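Local atomic coordinates of japanin (Rhipicephalus appendiculatus, PDB entry 4BOE), a protein that binds cholesterol as a secreted tick salivary lipocalin and modulates the host immune response by blocking differentiation of dendritic cells from monocytes. Residues A[37-47]-A[58-66]; A[67-76]-A[89-97]. All coordinates share one frame; numbering follows the deposited sequence.

Contact 1 of 2, residues A[37-47]-A[58-66]. With CLR (cholesterol), chain C; NAG (2-acetamido-2-deoxy-beta-D-glucopyranose), chain K.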
# COMPACT_ATOMS: atom_id res chain seq x y z
N THR A 37 9.23 -4.44 -16.75
CA THR A 37 9.35 -4.36 -18.21
C THR A 37 9.36 -2.89 -18.56
O THR A 37 8.35 -2.21 -18.38
CB THR A 37 8.22 -5.10 -18.96
OG1 THR A 37 6.94 -4.73 -18.43
CG2 THR A 37 8.37 -6.60 -18.89
N GLY A 38 10.52 -2.39 -19.00
CA GLY A 38 10.68 -0.99 -19.37
C GLY A 38 10.56 -0.12 -18.13
O GLY A 38 11.25 -0.38 -17.14
N ASP A 39 9.65 0.86 -18.17
CA ASP A 39 9.42 1.77 -17.04
C ASP A 39 8.36 1.25 -16.06
O ASP A 39 8.16 1.89 -15.03
CB ASP A 39 9.03 3.16 -17.56
CG ASP A 39 10.12 3.82 -18.40
OD1 ASP A 39 11.33 3.57 -18.12
OD2 ASP A 39 9.77 4.62 -19.31
N TRP A 40 7.70 0.11 -16.35
CA TRP A 40 6.64 -0.41 -15.51
C TRP A 40 7.06 -1.55 -14.64
O TRP A 40 7.59 -2.54 -15.14
CB TRP A 40 5.45 -0.83 -16.36
CG TRP A 40 4.80 0.34 -17.04
CD1 TRP A 40 5.18 0.91 -18.22
CD2 TRP A 40 3.78 1.19 -16.49
NE1 TRP A 40 4.44 2.05 -18.45
CE2 TRP A 40 3.53 2.21 -17.44
CE3 TRP A 40 3.06 1.18 -15.29
CZ2 TRP A 40 2.58 3.21 -17.22
CZ3 TRP A 40 2.11 2.17 -15.08
CH2 TRP A 40 1.89 3.18 -16.02
N VAL A 41 6.78 -1.45 -13.34
CA VAL A 41 7.04 -2.53 -12.39
C VAL A 41 5.72 -3.25 -12.17
O VAL A 41 4.71 -2.61 -11.92
CB VAL A 41 7.65 -1.98 -11.07
CG1 VAL A 41 7.65 -3.04 -9.97
CG2 VAL A 41 9.07 -1.49 -11.32
N THR A 42 5.74 -4.58 -12.17
CA THR A 42 4.53 -5.35 -11.91
C THR A 42 4.64 -5.82 -10.49
O THR A 42 5.66 -6.35 -10.08
CB THR A 42 4.32 -6.53 -12.90
OG1 THR A 42 4.36 -6.01 -14.21
CG2 THR A 42 2.97 -7.21 -12.74
N ARG A 43 3.57 -5.59 -9.74
CA ARG A 43 3.50 -6.04 -8.36
C ARG A 43 2.17 -6.79 -8.17
O ARG A 43 1.20 -6.58 -8.90
CB ARG A 43 3.52 -4.85 -7.38
CG ARG A 43 4.60 -3.78 -7.59
CD ARG A 43 4.53 -2.76 -6.42
NE ARG A 43 4.93 -3.42 -5.18
CZ ARG A 43 6.17 -3.53 -4.71
NH1 ARG A 43 7.17 -2.90 -5.31
NH2 ARG A 43 6.40 -4.22 -3.60
N SER A 44 2.12 -7.61 -7.16
CA SER A 44 0.88 -8.27 -6.75
C SER A 44 0.25 -7.49 -5.60
O SER A 44 0.94 -6.76 -4.90
CB SER A 44 1.15 -9.69 -6.28
OG SER A 44 1.96 -9.69 -5.12
N LEU A 45 -1.06 -7.61 -5.44
CA LEU A 45 -1.80 -7.09 -4.31
C LEU A 45 -2.31 -8.34 -3.61
O LEU A 45 -3.04 -9.11 -4.21
CB LEU A 45 -2.93 -6.17 -4.75
CG LEU A 45 -3.75 -5.56 -3.61
CD1 LEU A 45 -2.92 -4.62 -2.76
CD2 LEU A 45 -4.90 -4.84 -4.18
N ILE A 46 -1.84 -8.60 -2.40
CA ILE A 46 -2.15 -9.78 -1.62
C ILE A 46 -2.97 -9.35 -0.39
O ILE A 46 -2.67 -8.35 0.25
CB ILE A 46 -0.84 -10.47 -1.17
CG1 ILE A 46 0.11 -10.79 -2.34
CG2 ILE A 46 -1.10 -11.74 -0.35
CD1 ILE A 46 -0.49 -11.69 -3.40
N TYR A 47 -3.98 -10.14 -0.05
CA TYR A 47 -4.81 -9.88 1.13
C TYR A 47 -5.59 -11.10 1.50
O TYR A 47 -5.60 -12.07 0.76
CB TYR A 47 -5.74 -8.68 0.92
CG TYR A 47 -6.70 -8.82 -0.24
CD1 TYR A 47 -6.28 -8.56 -1.54
CD2 TYR A 47 -8.03 -9.17 -0.04
CE1 TYR A 47 -7.16 -8.70 -2.62
CE2 TYR A 47 -8.91 -9.31 -1.10
CZ TYR A 47 -8.48 -9.04 -2.39
OH TYR A 47 -9.34 -9.19 -3.46
N THR A 58 -5.30 -17.08 0.45
CA THR A 58 -4.87 -15.70 0.19
C THR A 58 -5.53 -15.24 -1.13
O THR A 58 -5.54 -15.97 -2.10
CB THR A 58 -3.32 -15.58 0.14
OG1 THR A 58 -2.84 -16.02 -1.11
CG2 THR A 58 -2.63 -16.38 1.20
N GLN A 59 -6.04 -14.02 -1.14
CA GLN A 59 -6.61 -13.38 -2.33
C GLN A 59 -5.45 -12.68 -3.01
O GLN A 59 -4.59 -12.12 -2.31
CB GLN A 59 -7.66 -12.34 -1.94
CG GLN A 59 -8.75 -12.85 -1.02
CD GLN A 59 -9.55 -14.01 -1.55
OE1 GLN A 59 -9.91 -14.94 -0.82
NE2 GLN A 59 -10.01 -13.87 -2.76
N ALA A 60 -5.42 -12.66 -4.34
CA ALA A 60 -4.33 -12.04 -5.07
C ALA A 60 -4.78 -11.32 -6.32
O ALA A 60 -5.56 -11.83 -7.10
CB ALA A 60 -3.24 -13.05 -5.41
N GLY A 61 -4.24 -10.13 -6.51
CA GLY A 61 -4.50 -9.28 -7.64
C GLY A 61 -3.16 -8.83 -8.15
O GLY A 61 -2.13 -9.21 -7.60
N ALA A 62 -3.18 -8.04 -9.19
CA ALA A 62 -1.98 -7.52 -9.79
C ALA A 62 -2.19 -6.17 -10.38
O ALA A 62 -3.31 -5.79 -10.73
CB ALA A 62 -1.44 -8.46 -10.83
N PHE A 63 -1.09 -5.41 -10.39
CA PHE A 63 -1.08 -4.06 -10.91
C PHE A 63 0.32 -3.69 -11.36
O PHE A 63 1.30 -4.34 -11.01
CB PHE A 63 -1.65 -3.07 -9.87
CG PHE A 63 -0.87 -2.93 -8.58
CD1 PHE A 63 -1.05 -3.84 -7.54
CD2 PHE A 63 0.06 -1.91 -8.42
CE1 PHE A 63 -0.29 -3.74 -6.37
CE2 PHE A 63 0.82 -1.83 -7.25
CZ PHE A 63 0.61 -2.72 -6.22
N GLN A 64 0.42 -2.66 -12.14
CA GLN A 64 1.70 -2.15 -12.56
C GLN A 64 1.85 -0.70 -12.06
O GLN A 64 0.86 0.02 -11.95
CB GLN A 64 1.83 -2.20 -14.08
CG GLN A 64 1.82 -3.61 -14.63
CD GLN A 64 2.14 -3.57 -16.09
OE1 GLN A 64 3.27 -3.80 -16.51
NE2 GLN A 64 1.21 -3.10 -16.85
N VAL A 65 3.09 -0.29 -11.78
CA VAL A 65 3.40 1.07 -11.33
C VAL A 65 4.58 1.65 -12.10
O VAL A 65 5.54 0.96 -12.43
CB VAL A 65 3.62 1.18 -9.78
CG1 VAL A 65 2.37 0.75 -9.04
CG2 VAL A 65 4.78 0.35 -9.31
N LYS A 66 4.52 2.95 -12.29
CA LYS A 66 5.56 3.72 -12.95
C LYS A 66 5.87 4.94 -12.09
O LYS A 66 4.96 5.65 -11.70
CB LYS A 66 5.09 4.20 -14.34
CG LYS A 66 6.18 4.80 -15.21
CD LYS A 66 5.68 5.38 -16.51
CE LYS A 66 4.85 6.63 -16.32
NZ LYS A 66 4.69 7.39 -17.60
C1 CLR C . -7.45 -2.27 1.30
C2 CLR C . -8.49 -2.51 2.39
C3 CLR C . -8.35 -1.52 3.52
C4 CLR C . -8.45 -0.10 2.99
C5 CLR C . -7.51 0.17 1.84
C6 CLR C . -6.73 1.24 1.84
C7 CLR C . -5.76 1.61 0.77
C8 CLR C . -6.02 0.86 -0.53
C9 CLR C . -6.27 -0.64 -0.22
C10 CLR C . -7.52 -0.85 0.69
C11 CLR C . -6.31 -1.49 -1.50
C12 CLR C . -5.11 -1.26 -2.42
C13 CLR C . -4.92 0.22 -2.79
C14 CLR C . -4.81 0.99 -1.46
C15 CLR C . -4.35 2.39 -1.90
C16 CLR C . -3.34 2.08 -3.01
C17 CLR C . -3.54 0.60 -3.40
C18 CLR C . -6.08 0.70 -3.69
C19 CLR C . -8.85 -0.70 -0.08
C20 CLR C . -3.27 0.34 -4.89
C21 CLR C . -3.44 -1.14 -5.29
C22 CLR C . -1.88 0.85 -5.30
C23 CLR C . -0.70 0.46 -4.37
C24 CLR C . 0.61 0.99 -4.87
C25 CLR C . 1.85 0.91 -4.01
C26 CLR C . 1.81 0.35 -2.61
C27 CLR C . 3.14 0.60 -4.73
O1 CLR C . -9.43 -1.72 4.45
C1 NAG K . 5.51 -10.24 -15.20
C2 NAG K . 5.67 -11.31 -16.27
C3 NAG K . 4.41 -11.30 -17.14
C4 NAG K . 3.20 -11.63 -16.27
C5 NAG K . 3.14 -10.70 -15.06
C6 NAG K . 2.09 -11.10 -14.05
C7 NAG K . 7.31 -10.06 -17.67
C8 NAG K . 8.76 -10.03 -18.02
N2 NAG K . 6.88 -11.19 -17.08
O3 NAG K . 4.53 -12.26 -18.18
O4 NAG K . 2.00 -11.49 -17.03
O5 NAG K . 4.41 -10.68 -14.37
O6 NAG K . 2.15 -12.49 -13.72
O7 NAG K . 6.56 -9.11 -17.90
O HOH W 1 5.86 -4.50 -15.89

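Contact 2 of 2, residues A[67-76]-A[89-97]. With CLR (cholesterol), chain C.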
# COMPACT_ATOMS: atom_id res chain seq x y z
N TRP A 67 7.17 5.22 -11.87
CA TRP A 67 7.60 6.45 -11.20
C TRP A 67 8.78 7.09 -11.95
O TRP A 67 9.86 6.52 -11.98
CB TRP A 67 7.96 6.21 -9.75
CG TRP A 67 8.40 7.46 -9.04
CD1 TRP A 67 7.66 8.58 -8.80
CD2 TRP A 67 9.69 7.70 -8.46
NE1 TRP A 67 8.40 9.50 -8.10
CE2 TRP A 67 9.65 8.97 -7.85
CE3 TRP A 67 10.93 7.02 -8.52
CZ2 TRP A 67 10.75 9.52 -7.21
CZ3 TRP A 67 12.03 7.60 -7.92
CH2 TRP A 67 11.93 8.83 -7.27
N GLU A 68 8.56 8.26 -12.54
CA GLU A 68 9.63 9.05 -13.18
C GLU A 68 10.42 9.73 -12.02
O GLU A 68 9.78 10.20 -11.08
CB GLU A 68 9.05 10.16 -14.08
CG GLU A 68 8.21 9.68 -15.25
CD GLU A 68 9.00 9.43 -16.52
OE1 GLU A 68 10.09 8.82 -16.43
OE2 GLU A 68 8.55 9.89 -17.59
N PRO A 69 11.76 9.78 -12.08
CA PRO A 69 12.55 10.41 -10.99
C PRO A 69 12.11 11.81 -10.62
O PRO A 69 11.79 12.66 -11.48
CB PRO A 69 13.98 10.35 -11.51
CG PRO A 69 14.00 9.14 -12.39
CD PRO A 69 12.65 9.11 -13.06
N TYR A 70 11.94 12.00 -9.29
CA TYR A 70 11.48 13.24 -8.67
C TYR A 70 10.06 13.61 -9.04
O TYR A 70 9.65 14.74 -8.80
CB TYR A 70 12.44 14.40 -8.94
CG TYR A 70 13.81 14.12 -8.36
CD1 TYR A 70 14.04 14.26 -7.00
CD2 TYR A 70 14.89 13.80 -9.18
CE1 TYR A 70 15.29 14.01 -6.45
CE2 TYR A 70 16.16 13.56 -8.64
CZ TYR A 70 16.35 13.66 -7.27
OH TYR A 70 17.58 13.42 -6.68
N SER A 71 9.25 12.66 -9.53
CA SER A 71 7.86 13.02 -9.81
C SER A 71 7.05 12.98 -8.52
O SER A 71 7.33 12.15 -7.66
CB SER A 71 7.23 12.08 -10.83
OG SER A 71 5.88 12.46 -11.05
N PRO A 72 6.06 13.86 -8.39
CA PRO A 72 5.20 13.82 -7.22
C PRO A 72 4.08 12.83 -7.43
O PRO A 72 3.30 12.63 -6.51
CB PRO A 72 4.70 15.27 -7.06
CG PRO A 72 4.85 15.88 -8.37
CD PRO A 72 5.91 15.13 -9.13
N LEU A 73 3.97 12.22 -8.62
CA LEU A 73 2.95 11.24 -8.93
C LEU A 73 3.47 9.84 -9.10
O LEU A 73 4.46 9.62 -9.78
CB LEU A 73 2.25 11.64 -10.23
CG LEU A 73 1.61 13.00 -10.26
CD1 LEU A 73 0.84 13.17 -11.54
CD2 LEU A 73 0.70 13.23 -9.08
N LEU A 74 2.73 8.89 -8.55
CA LEU A 74 2.93 7.47 -8.80
C LEU A 74 1.83 7.08 -9.81
O LEU A 74 0.65 7.29 -9.54
CB LEU A 74 2.76 6.65 -7.52
CG LEU A 74 2.99 5.16 -7.62
CD1 LEU A 74 4.43 4.86 -8.04
CD2 LEU A 74 2.69 4.50 -6.33
N ARG A 75 2.21 6.50 -10.95
CA ARG A 75 1.24 6.05 -11.97
C ARG A 75 0.88 4.59 -11.67
O ARG A 75 1.78 3.80 -11.44
CB ARG A 75 1.83 6.18 -13.39
CG ARG A 75 1.49 7.49 -14.10
CD ARG A 75 2.08 8.72 -13.45
NE ARG A 75 1.33 9.93 -13.84
CZ ARG A 75 1.81 10.99 -14.50
NH1 ARG A 75 3.09 11.03 -14.86
NH2 ARG A 75 1.02 12.01 -14.78
N VAL A 76 -0.40 4.24 -11.66
CA VAL A 76 -0.85 2.88 -11.34
C VAL A 76 -1.74 2.36 -12.46
O VAL A 76 -2.66 3.05 -12.83
CB VAL A 76 -1.57 2.83 -9.95
CG1 VAL A 76 -2.17 1.44 -9.66
CG2 VAL A 76 -0.64 3.27 -8.82
N LYS A 89 -6.90 3.79 -8.12
CA LYS A 89 -6.93 4.95 -9.02
C LYS A 89 -5.76 4.87 -10.00
O LYS A 89 -4.80 4.14 -9.73
CB LYS A 89 -6.81 6.24 -8.20
CG LYS A 89 -7.84 6.39 -7.09
CD LYS A 89 -9.26 6.43 -7.61
CE LYS A 89 -10.26 6.81 -6.54
NZ LYS A 89 -11.23 5.71 -6.27
N PRO A 90 -5.81 5.65 -11.11
CA PRO A 90 -4.69 5.64 -12.05
C PRO A 90 -3.46 6.43 -11.59
O PRO A 90 -2.39 6.22 -12.14
CB PRO A 90 -5.28 6.16 -13.37
CG PRO A 90 -6.55 6.76 -13.04
CD PRO A 90 -6.97 6.38 -11.66
N ASP A 91 -3.59 7.29 -10.58
CA ASP A 91 -2.47 8.08 -10.07
C ASP A 91 -2.64 8.37 -8.60
O ASP A 91 -3.74 8.53 -8.12
CB ASP A 91 -2.36 9.46 -10.76
CG ASP A 91 -2.28 9.44 -12.27
OD1 ASP A 91 -1.16 9.26 -12.80
OD2 ASP A 91 -3.32 9.67 -12.92
N TYR A 92 -1.52 8.49 -7.89
CA TYR A 92 -1.47 8.85 -6.49
C TYR A 92 -0.43 9.91 -6.29
O TYR A 92 0.58 9.93 -6.97
CB TYR A 92 -1.12 7.64 -5.63
CG TYR A 92 -2.25 6.66 -5.52
CD1 TYR A 92 -3.29 6.88 -4.63
CD2 TYR A 92 -2.33 5.57 -6.37
CE1 TYR A 92 -4.38 6.02 -4.57
CE2 TYR A 92 -3.44 4.71 -6.34
CZ TYR A 92 -4.45 4.94 -5.43
OH TYR A 92 -5.52 4.10 -5.40
N PHE A 93 -0.67 10.78 -5.32
CA PHE A 93 0.27 11.82 -4.95
C PHE A 93 1.23 11.21 -3.92
O PHE A 93 0.78 10.58 -2.96
CB PHE A 93 -0.52 12.98 -4.35
CG PHE A 93 0.30 14.12 -3.82
CD1 PHE A 93 1.49 14.48 -4.41
CD2 PHE A 93 -0.15 14.87 -2.76
CE1 PHE A 93 2.24 15.54 -3.93
CE2 PHE A 93 0.60 15.93 -2.27
CZ PHE A 93 1.79 16.26 -2.86
N ILE A 94 2.53 11.36 -4.14
CA ILE A 94 3.57 10.86 -3.23
C ILE A 94 3.84 11.99 -2.23
O ILE A 94 4.41 13.02 -2.60
CB ILE A 94 4.87 10.46 -3.98
CG1 ILE A 94 4.56 9.32 -4.98
CG2 ILE A 94 5.94 10.02 -2.96
CD1 ILE A 94 5.57 9.20 -6.11
N ARG A 95 3.45 11.79 -0.97
CA ARG A 95 3.64 12.81 0.04
C ARG A 95 5.08 12.79 0.45
O ARG A 95 5.77 13.80 0.35
CB ARG A 95 2.72 12.61 1.27
CG ARG A 95 1.27 12.51 0.94
CD ARG A 95 0.80 13.62 0.06
NE ARG A 95 0.78 14.93 0.72
CZ ARG A 95 -0.28 15.53 1.25
NH1 ARG A 95 -1.45 14.92 1.27
NH2 ARG A 95 -0.17 16.74 1.79
N THR A 96 5.54 11.63 0.87
CA THR A 96 6.93 11.43 1.21
C THR A 96 7.28 9.95 1.19
O THR A 96 6.42 9.07 1.10
CB THR A 96 7.30 12.14 2.54
OG1 THR A 96 8.71 12.05 2.67
CG2 THR A 96 6.62 11.53 3.74
N TYR A 97 8.56 9.69 1.24
CA TYR A 97 9.06 8.33 1.23
C TYR A 97 10.48 8.30 1.75
O TYR A 97 11.13 9.31 1.84
CB TYR A 97 8.96 7.69 -0.19
CG TYR A 97 9.97 8.18 -1.21
CD1 TYR A 97 11.23 7.61 -1.30
CD2 TYR A 97 9.68 9.24 -2.07
CE1 TYR A 97 12.17 8.06 -2.22
CE2 TYR A 97 10.60 9.68 -3.01
CZ TYR A 97 11.86 9.11 -3.05
OH TYR A 97 12.81 9.50 -3.97
C1 CLR C . -7.45 -2.27 1.30
C2 CLR C . -8.49 -2.51 2.39
C3 CLR C . -8.35 -1.52 3.52
C4 CLR C . -8.45 -0.10 2.99
C5 CLR C . -7.51 0.17 1.84
C6 CLR C . -6.73 1.24 1.84
C7 CLR C . -5.76 1.61 0.77
C8 CLR C . -6.02 0.86 -0.53
C9 CLR C . -6.27 -0.64 -0.22
C10 CLR C . -7.52 -0.85 0.69
C11 CLR C . -6.31 -1.49 -1.50
C12 CLR C . -5.11 -1.26 -2.42
C13 CLR C . -4.92 0.22 -2.79
C14 CLR C . -4.81 0.99 -1.46
C15 CLR C . -4.35 2.39 -1.90
C16 CLR C . -3.34 2.08 -3.01
C17 CLR C . -3.54 0.60 -3.40
C18 CLR C . -6.08 0.70 -3.69
C19 CLR C . -8.85 -0.70 -0.08
C20 CLR C . -3.27 0.34 -4.89
C21 CLR C . -3.44 -1.14 -5.29
C22 CLR C . -1.88 0.85 -5.30
C23 CLR C . -0.70 0.46 -4.37
C24 CLR C . 0.61 0.99 -4.87
C25 CLR C . 1.85 0.91 -4.01
C26 CLR C . 1.81 0.35 -2.61
C27 CLR C . 3.14 0.60 -4.73
O1 CLR C . -9.43 -1.72 4.45

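Contact 1 of 2, residues A[37-47]-A[58-66]
F63 and R43 are a hydrogen-bonded pair of a beta hairpin in the lipocalin barrel, their side chains side by side on the same face; its strands 40-47 and 59-66 run antiparallel at 152°. V41, R43, L45 and Y47 pair with V65, F63, G61 and Q59 through two backbone hydrogen bonds each, so four hydrogen-bonded pairs alternate with three non-hydrogen-bonded ones. The F63 ring stands on the cholesterol side, CG held between its backbone N and carbonyl carbon (chi1 63°), which swings the ring across to the other strand. CB of R43 covers one ring face, 4.2 Å from the centroid, and C21 of cholesterol lies over the opposite face. L45 CB meets the ring edge near its plane, while F63 CE2 approaches C24 in the sterol tail to 3.7 Å. The guanidinium of R43 is gripped beyond the hairpin, by T31 OG1 and by the carbonyls of A6, N8 and Q10, an acceptor set that should fix its position beside the apolar tail. At the turn end, the aliphatic chain of K66 lies over one face of the W40 indole: CB of K66 is 3.6 Å from the centroid of the six-membered ring and 7° off its normal, a CH-pi contact. CD stays over the indole, and beyond it the bend at chi3 leads the lysine end away. K77 adds a cation-pi partner. On the face carrying T42 and Q64, a single water gathers the turn and both strands. It donates to W40 O and to Q64 OE1, the latter at 2.8 Å, and accepts from T37 OG1 and from T42 OG1 at 2.7 Å.

Contact 2 of 2, residues A[67-76]-A[89-97]
The CD1 methyl of I94 fits into the hollow between the pyrrole part of W67, L74 CB and S71 O. It lies 3.5 Å from the indole CD1, the two side chains crossing at about a right angle, and 4.0 Å from L74 CB. The indole is pinned by its own segment: W67 NE1 donates to S71 O at 2.9 Å, nearly in the ring plane. At the benzo end, the Y97 hydroxyl comes in from the opposite direction to 3.5 Å from W67 CH2, the two ring planes 78° apart. Strands 73-76 and 91-97 are antiparallel neighbours in the lipocalin barrel, L74 and Y92 forming the hydrogen-bonded pair. On the cholesterol side V76 CG2 fits against the edge of the Y92 ring, 3.8 Å from CD2, and the phenol oxygen continues to C16 of the sterol. The same oxygen accepts from K89 N, which holds the ring's far end. On the other face of the sheet R75, bent at chi2 (65°), brings NE to D91 OD1 at 2.8 Å in a salt bridge; D91 OD1 lies in the guanidinium plane, but the carboxylate is turned 62° against it, and the arginine is poorly ordered.

In the fold
Strands 59-66 and 73-78 follow each other in the chain and lie side by side in the barrel sheet, so contact 1 and contact 2 adjoin along this shared seam, their centres 15 Å apart. A probable hydrogen bond from R75 N to K66 O (3.0 Å) ties them together, and V65 CG1 packs on V76 CG2 at 3.9 Å. Both contribute to the cholesterol pocket: in contact 1 F63 meets the side-chain tail and L45 meets C12 of ring C and C21, and in contact 2 Y92 meets C16 of ring D. Cholesterol is also hydrogen-bonded to E23 N; the side chain of E23 is about 8 Å from that of Y47 and about 9 Å from that of K89.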